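PDB 4IQN: putative cytoplasmic protein from Salmonella enterica subsp. enterica serovar Typhimurium, which is of unknown function and belongs to a family defined by a domain that is likewise uncharacterised. Local coordinates for residues 47-52 and 138-143. Sequence-based numbering, arbitrary orientation.
Sequences ETTELP and IYITER
Arg143 presents one face of its guanidinium to Glu50, whose CB stands over its centre, 3.8 Å from Arg143 CZ. A bend at chi3 (-52°) turns the end of the arginine chain toward Leu51, where NH1 reaches Leu51 O at 2.9 Å. That hydrogen bond is weak, since the N-H...O angle is just 118° and the oxygen sits obliquely to the guanidinium; the stronger partner of NH1 is Glu53, in a salt bridge. Although opposite in charge, Glu50 OE1 and Arg143 NE remain 4.5 Å apart; the oxygen is far off the plane of the guanidinium, so no N-H is directed at it and the attraction is one of charge alone. One water spans them instead, accepting from Arg143 NE and donating to Glu50 OE1, each at 2.8 Å, while Glu50 OE2 forms a salt bridge with Arg36. The contact joins two separate sheets: 48-49 is an outermost strand of a three-stranded mixed sheet, and 135-140 lies inside a four-stranded antiparallel one. Ile140 is the centre of an inverse gamma turn. With chi1 at -52°, its CG1 sits beside the backbone N and CG2 is the branch that meets Thr49 CG2, at 3.7 Å, the two side chains passing in opposite directions. Pro52 CG approaches Ile138 CD1 at 4.2 Å, with the proline ring slanted across the isoleucine chain.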
# COMPACT_ATOMS: atom_id res chain seq x y z
N GLU A 47 -1.89 -19.15 -0.77
CA GLU A 47 -2.35 -18.86 0.57
C GLU A 47 -2.88 -17.45 0.63
O GLU A 47 -2.28 -16.53 0.09
CB GLU A 47 -1.27 -19.09 1.62
CG GLU A 47 -1.75 -18.83 3.05
CD GLU A 47 -0.72 -19.22 4.12
OE1 GLU A 47 0.33 -19.82 3.76
OE2 GLU A 47 -0.97 -18.93 5.31
N THR A 48 -4.01 -17.28 1.30
CA THR A 48 -4.61 -15.96 1.46
C THR A 48 -4.74 -15.61 2.93
O THR A 48 -4.56 -16.48 3.82
CB THR A 48 -6.00 -15.89 0.80
OG1 THR A 48 -6.87 -16.77 1.48
CG2 THR A 48 -5.95 -16.32 -0.67
N THR A 49 -5.04 -14.34 3.19
CA THR A 49 -5.23 -13.84 4.53
C THR A 49 -6.25 -12.69 4.47
O THR A 49 -6.81 -12.42 3.39
CB THR A 49 -3.87 -13.38 5.11
OG1 THR A 49 -4.02 -13.12 6.50
CG2 THR A 49 -3.31 -12.12 4.37
N GLU A 50 -6.48 -12.02 5.60
CA GLU A 50 -7.54 -11.00 5.72
C GLU A 50 -7.11 -9.64 5.19
O GLU A 50 -5.92 -9.27 5.32
CB GLU A 50 -7.98 -10.83 7.18
CG GLU A 50 -8.70 -12.03 7.79
CD GLU A 50 -7.78 -13.16 8.24
OE1 GLU A 50 -6.63 -12.90 8.69
OE2 GLU A 50 -8.22 -14.34 8.14
N LEU A 51 -8.07 -8.90 4.64
CA LEU A 51 -7.84 -7.50 4.29
C LEU A 51 -7.70 -6.70 5.58
O LEU A 51 -8.21 -7.12 6.64
CB LEU A 51 -9.01 -6.92 3.48
CG LEU A 51 -8.90 -6.96 1.98
CD1 LEU A 51 -8.89 -8.41 1.50
CD2 LEU A 51 -10.05 -6.22 1.36
N PRO A 52 -7.00 -5.54 5.51
CA PRO A 52 -7.05 -4.68 6.67
C PRO A 52 -8.41 -4.00 6.78
O PRO A 52 -9.05 -3.73 5.75
CB PRO A 52 -5.95 -3.66 6.40
CG PRO A 52 -5.87 -3.57 4.92
CD PRO A 52 -6.21 -4.98 4.42
N ILE A 138 0.45 -1.28 1.02
CA ILE A 138 0.10 -1.95 2.21
C ILE A 138 0.96 -3.21 2.23
O ILE A 138 0.99 -3.97 1.23
CB ILE A 138 -1.41 -2.29 2.28
CG1 ILE A 138 -2.28 -1.06 1.99
CG2 ILE A 138 -1.75 -2.80 3.65
CD1 ILE A 138 -3.77 -1.41 2.01
N TYR A 139 1.64 -3.42 3.34
CA TYR A 139 2.64 -4.49 3.49
C TYR A 139 1.97 -5.64 4.19
O TYR A 139 1.72 -5.57 5.39
CB TYR A 139 3.83 -3.96 4.33
CG TYR A 139 5.14 -4.65 4.09
CD1 TYR A 139 5.76 -4.61 2.84
CD2 TYR A 139 5.79 -5.35 5.11
CE1 TYR A 139 6.99 -5.26 2.62
CE2 TYR A 139 7.02 -5.99 4.88
CZ TYR A 139 7.61 -5.95 3.64
OH TYR A 139 8.84 -6.60 3.40
N ILE A 140 1.66 -6.71 3.44
CA ILE A 140 0.78 -7.75 3.96
C ILE A 140 1.57 -8.79 4.78
O ILE A 140 1.99 -9.82 4.26
CB ILE A 140 0.03 -8.43 2.83
CG1 ILE A 140 -0.69 -7.42 1.94
CG2 ILE A 140 -0.98 -9.47 3.37
CD1 ILE A 140 -1.72 -6.51 2.62
N THR A 141 1.81 -8.49 6.04
CA THR A 141 2.51 -9.35 6.96
C THR A 141 1.51 -9.82 7.98
O THR A 141 0.81 -10.82 7.74
CB THR A 141 3.71 -8.64 7.60
OG1 THR A 141 3.27 -7.37 8.05
CG2 THR A 141 4.79 -8.42 6.58
N GLU A 142 1.35 -9.10 9.07
CA GLU A 142 0.45 -9.52 10.15
C GLU A 142 -0.36 -8.30 10.52
O GLU A 142 0.17 -7.18 10.51
CB GLU A 142 1.23 -10.03 11.38
CG GLU A 142 2.15 -11.22 11.16
CD GLU A 142 1.39 -12.50 10.77
OE1 GLU A 142 0.20 -12.63 11.16
OE2 GLU A 142 1.96 -13.38 10.06
N ARG A 143 -1.64 -8.50 10.79
CA ARG A 143 -2.48 -7.42 11.29
C ARG A 143 -2.24 -7.11 12.77
O ARG A 143 -1.92 -7.98 13.57
CB ARG A 143 -3.95 -7.74 11.05
CG ARG A 143 -4.24 -7.94 9.58
CD ARG A 143 -5.70 -7.78 9.21
NE ARG A 143 -6.56 -8.60 10.04
CZ ARG A 143 -7.88 -8.42 10.14
NH1 ARG A 143 -8.52 -7.44 9.46
NH2 ARG A 143 -8.55 -9.22 10.94
O HOH W 1 -5.59 -11.13 10.61